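Metallo-beta-lactamase (Pseudomonas stutzeri, PDB 4ZEJ) probably hydrolyses the amide bond of beta-lactam antibiotics with the help of bound zinc ions, giving substituted beta-amino acids and so antibiotic resistance. Local coordinates at residues L17-S22 / S31-V36; V144-K149 / Y189-I194. All blocks are in the same frame, centred on the assembly; numbering follows the deposited sequence.

Interaction 1 of 2, residues L17-S22 / S31-V36; sequences LHTSYS and SSNGLV
H18 and G34 face each other across two antiparallel strands of a beta hairpin and exchange both backbone hydrogen bonds, H18 N to G34 O at 2.9 Å and G34 N to H18 O. S20 and S32 form the second hydrogen-bonded pair; the bond from S32 N to S20 O (2.8 Å) is bent, 136° at the hydrogen. Between these pairs the T19 CA hydrogen points at S32 O.

On the face carrying H18, the imidazole folds back over the neighbouring strand: with CG between its backbone N and carbonyl carbon (chi1 66°), the ring lies flat on the glycine, G34 CA standing 3.6 Å from the H18 ring centroid in a CH-pi contact. Its NE2 makes a weak hydrogen bond to D47 O. A water joins H18 ND1 (2.8 Å), S20 OG and S32 O, while S20 OG is also held by W50 N.

On the other face, L17 CD1 meets L35 CD2 at 4.1 Å, and the Y21 ring passes S31 CB obliquely. T19 and N33 lie side by side, joined by a water that donates to T19 OG1 and N33 OD1; N33 ND2 hydrogen-bonds to P197 O and G200 O.

Waters thus link the strands on both faces, with imidazole packing added on that of H18, and S31 O accepts a hydrogen bond from ND1 of the zinc ligand H199, so the hairpin probably helps to orient that ligand.

Interaction 2 of 2, residues V144-K149 / Y189-I194; sequences VVWLPK and YSEAQI
The backbones stay apart, W146 and Y189 being the nearest pair at 8.2 Å between CA atoms: strand 144-147 runs past a type I turn, Y189 to A192, closed by A192 N hydrogen-bonded to Y189 O. The W146 side chain spans the gap, meeting side chains and, at A192, the backbone. It reaches across with CG anti to its own N (chi1 172°), pointing the edge of the indole at the turn. The Y189 ring slides under one indole face, its CE2 3.4 Å from W146 CG, while P148 N lies over the opposite face. The five-membered ring of W146 and the Y189 ring are inclined at 36°, an oblique aromatic pair.

Along the rim of the indole, A192 CB abuts W146 CZ3 at 3.6 Å, and E191 OE1 approaches W146 CZ2 near the ring plane at 3.7 Å. That carboxylate also makes a salt bridge to K151. Toward the start of the strand, V144 CG2 touches Y189 CE1 at 4.0 Å, and L153 of the adjoining strand packs against V144, W146 and Y189.

With no hydrogen bond between the segments, the indole is gripped by shape and dispersion; the glutamate may add a weak attraction to the slightly electropositive C-H edge, tempered by its salt bridge.

From the N terminus, interaction 1 comes first: strand 15-24 turns back into strand 30-39, closing a hairpin within the seven-strand sheet; eight residues separate the two segments, five of them (25-29) between the strands. Interaction 2 opens much later and encloses a longer loop of 39 residues, which includes strand 152-156 and helix 175-188; it ties the middle strand of the five-strand sheet to the turn leading into strand 194-197. The two neither nest nor cross, following each other in series with centres about 19 Å apart. They meet where L35 CD1 packs on L147 CD1 at 3.9 Å, between the two sheets of the metallo-beta-lactamase αβ/βα sandwich.

Interaction 1 of 2, residues L17-S22 / S31-V36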
# COMPACT_ATOMS: atom_id res chain seq x y z
N LEU A 17 1.84 11.28 -2.67
CA LEU A 17 2.54 10.27 -1.88
C LEU A 17 2.60 10.76 -0.45
O LEU A 17 3.01 11.90 -0.20
CB LEU A 17 3.97 10.12 -2.41
CG LEU A 17 4.86 9.11 -1.69
CD1 LEU A 17 4.46 7.71 -2.09
CD2 LEU A 17 6.32 9.39 -2.05
N HIS A 18 2.15 9.93 0.49
CA HIS A 18 2.34 10.21 1.90
C HIS A 18 3.43 9.32 2.48
O HIS A 18 3.48 8.12 2.19
CB HIS A 18 1.02 10.20 2.72
CG HIS A 18 0.34 8.87 2.83
ND1 HIS A 18 0.72 7.90 3.73
CD2 HIS A 18 -0.80 8.41 2.26
CE1 HIS A 18 -0.11 6.88 3.66
NE2 HIS A 18 -1.05 7.17 2.79
N THR A 19 4.33 9.94 3.23
CA THR A 19 5.46 9.25 3.84
C THR A 19 5.37 9.44 5.34
O THR A 19 5.26 10.57 5.82
CB THR A 19 6.81 9.81 3.33
OG1 THR A 19 6.85 9.74 1.90
CG2 THR A 19 7.98 9.00 3.90
N SER A 20 5.39 8.32 6.06
CA SER A 20 5.42 8.33 7.51
C SER A 20 6.43 7.32 8.00
O SER A 20 6.97 6.53 7.19
CB SER A 20 4.03 8.06 8.10
OG SER A 20 3.54 6.79 7.71
N TYR A 21 6.68 7.34 9.30
CA TYR A 21 7.75 6.54 9.88
C TYR A 21 7.38 5.80 11.16
O TYR A 21 6.46 6.20 11.89
CB TYR A 21 8.93 7.42 10.21
CG TYR A 21 9.58 8.23 9.11
CD1 TYR A 21 10.77 7.82 8.54
CD2 TYR A 21 9.04 9.46 8.70
CE1 TYR A 21 11.43 8.59 7.59
CE2 TYR A 21 9.68 10.22 7.73
CZ TYR A 21 10.88 9.78 7.18
OH TYR A 21 11.55 10.55 6.27
N SER A 22 8.13 4.74 11.44
CA SER A 22 8.12 4.11 12.77
C SER A 22 9.51 3.61 13.10
O SER A 22 10.29 3.31 12.20
CB SER A 22 7.12 2.96 12.82
OG SER A 22 7.02 2.43 14.13
N SER A 31 10.93 4.38 6.91
CA SER A 31 9.97 5.18 6.14
C SER A 31 8.99 4.25 5.42
O SER A 31 9.34 3.14 5.03
CB SER A 31 10.69 6.07 5.12
OG SER A 31 11.38 5.29 4.18
N SER A 32 7.76 4.71 5.26
CA SER A 32 6.68 3.91 4.70
C SER A 32 5.82 4.79 3.80
O SER A 32 5.53 5.94 4.17
CB SER A 32 5.83 3.36 5.84
OG SER A 32 4.85 2.50 5.33
N ASN A 33 5.40 4.26 2.64
CA ASN A 33 4.67 4.99 1.61
C ASN A 33 3.22 4.57 1.47
O ASN A 33 2.91 3.38 1.52
CB ASN A 33 5.31 4.76 0.24
CG ASN A 33 6.78 5.11 0.21
OD1 ASN A 33 7.25 5.95 0.98
ND2 ASN A 33 7.52 4.48 -0.70
N GLY A 34 2.35 5.55 1.25
CA GLY A 34 1.00 5.31 0.79
C GLY A 34 0.60 6.44 -0.14
O GLY A 34 1.44 7.30 -0.44
N LEU A 35 -0.64 6.42 -0.61
CA LEU A 35 -1.11 7.44 -1.55
C LEU A 35 -2.39 8.10 -1.09
O LEU A 35 -3.17 7.51 -0.32
CB LEU A 35 -1.39 6.85 -2.94
CG LEU A 35 -0.31 6.16 -3.73
CD1 LEU A 35 -0.89 5.62 -5.04
CD2 LEU A 35 0.83 7.14 -3.97
N VAL A 36 -2.60 9.32 -1.57
CA VAL A 36 -3.95 9.89 -1.67
C VAL A 36 -4.24 10.05 -3.16
O VAL A 36 -3.45 10.68 -3.88
CB VAL A 36 -4.08 11.26 -0.98
CG1 VAL A 36 -5.51 11.78 -1.08
CG2 VAL A 36 -3.65 11.20 0.48
O HOH W 1 2.84 6.58 5.09
O HOH W 2 8.62 8.26 0.60

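Interaction 2 of 2, residues V144-K149 / Y189-I194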
# COMPACT_ATOMS: atom_id res chain seq x y z
N VAL A 144 -1.87 -5.48 -5.02
CA VAL A 144 -1.40 -4.27 -5.68
C VAL A 144 -2.62 -3.45 -6.11
O VAL A 144 -3.73 -3.99 -6.22
CB VAL A 144 -0.42 -4.57 -6.85
CG1 VAL A 144 0.77 -5.38 -6.34
CG2 VAL A 144 -1.11 -5.28 -8.00
N VAL A 145 -2.40 -2.15 -6.30
CA VAL A 145 -3.45 -1.19 -6.65
C VAL A 145 -3.03 -0.50 -7.94
O VAL A 145 -1.95 0.11 -8.00
CB VAL A 145 -3.70 -0.17 -5.50
CG1 VAL A 145 -4.67 0.94 -5.92
CG2 VAL A 145 -4.22 -0.88 -4.28
N TRP A 146 -3.87 -0.65 -8.95
CA TRP A 146 -3.66 -0.07 -10.27
C TRP A 146 -4.59 1.11 -10.43
O TRP A 146 -5.79 1.03 -10.07
CB TRP A 146 -3.91 -1.13 -11.36
CG TRP A 146 -3.91 -0.64 -12.79
CD1 TRP A 146 -4.96 -0.67 -13.65
CD2 TRP A 146 -2.81 -0.09 -13.53
NE1 TRP A 146 -4.60 -0.16 -14.88
CE2 TRP A 146 -3.28 0.20 -14.83
CE3 TRP A 146 -1.47 0.19 -13.22
CZ2 TRP A 146 -2.46 0.76 -15.82
CZ3 TRP A 146 -0.65 0.75 -14.20
CH2 TRP A 146 -1.15 1.02 -15.49
N LEU A 147 -4.03 2.20 -10.94
CA LEU A 147 -4.75 3.44 -11.17
C LEU A 147 -4.76 3.65 -12.69
O LEU A 147 -3.85 4.28 -13.23
CB LEU A 147 -4.07 4.58 -10.42
CG LEU A 147 -3.88 4.32 -8.91
CD1 LEU A 147 -3.15 5.47 -8.25
CD2 LEU A 147 -5.20 4.06 -8.20
N PRO A 148 -5.78 3.11 -13.38
CA PRO A 148 -5.78 3.15 -14.85
C PRO A 148 -5.71 4.54 -15.47
O PRO A 148 -5.10 4.70 -16.53
CB PRO A 148 -7.09 2.44 -15.25
CG PRO A 148 -7.88 2.30 -14.00
CD PRO A 148 -6.92 2.32 -12.86
N LYS A 149 -6.30 5.53 -14.80
CA LYS A 149 -6.28 6.92 -15.28
C LYS A 149 -4.89 7.54 -15.21
O LYS A 149 -4.54 8.36 -16.06
CB LYS A 149 -7.28 7.78 -14.49
CG LYS A 149 -8.73 7.32 -14.65
CD LYS A 149 -9.70 8.17 -13.84
CE LYS A 149 -9.99 9.51 -14.48
NZ LYS A 149 -11.31 10.02 -14.03
N TYR A 189 0.42 -5.56 -16.06
CA TYR A 189 0.56 -4.10 -15.99
C TYR A 189 1.68 -3.55 -16.88
O TYR A 189 2.47 -2.71 -16.45
CB TYR A 189 0.74 -3.67 -14.54
CG TYR A 189 -0.45 -4.04 -13.70
CD1 TYR A 189 -0.35 -5.00 -12.69
CD2 TYR A 189 -1.70 -3.47 -13.95
CE1 TYR A 189 -1.45 -5.35 -11.94
CE2 TYR A 189 -2.81 -3.82 -13.20
CZ TYR A 189 -2.67 -4.75 -12.19
OH TYR A 189 -3.78 -5.10 -11.46
N SER A 190 1.72 -4.02 -18.13
CA SER A 190 2.66 -3.49 -19.14
C SER A 190 2.52 -1.97 -19.39
O SER A 190 3.50 -1.32 -19.76
CB SER A 190 2.50 -4.24 -20.47
OG SER A 190 1.23 -3.99 -21.04
N GLU A 191 1.32 -1.42 -19.19
CA GLU A 191 1.07 0.03 -19.30
C GLU A 191 1.66 0.89 -18.18
O GLU A 191 1.65 2.11 -18.28
CB GLU A 191 -0.45 0.32 -19.32
CG GLU A 191 -1.20 -0.04 -20.59
CD GLU A 191 -2.66 0.40 -20.55
OE1 GLU A 191 -3.13 0.89 -19.49
OE2 GLU A 191 -3.37 0.27 -21.57
N ALA A 192 2.12 0.28 -17.08
CA ALA A 192 2.53 1.05 -15.91
C ALA A 192 3.70 1.97 -16.24
O ALA A 192 4.71 1.50 -16.75
CB ALA A 192 2.90 0.13 -14.75
N GLN A 193 3.52 3.26 -15.99
CA GLN A 193 4.57 4.26 -16.17
C GLN A 193 5.32 4.55 -14.87
O GLN A 193 6.48 4.92 -14.89
CB GLN A 193 3.98 5.56 -16.74
CG GLN A 193 3.48 5.41 -18.18
CD GLN A 193 2.73 6.63 -18.70
OE1 GLN A 193 2.78 7.70 -18.11
NE2 GLN A 193 2.06 6.47 -19.83
N ILE A 194 4.62 4.40 -13.74
CA ILE A 194 5.18 4.65 -12.43
C ILE A 194 4.80 3.47 -11.56
O ILE A 194 3.64 3.03 -11.57
CB ILE A 194 4.65 5.97 -11.82
CG1 ILE A 194 5.07 7.18 -12.68
CG2 ILE A 194 5.09 6.13 -10.36
CD1 ILE A 194 4.41 8.50 -12.31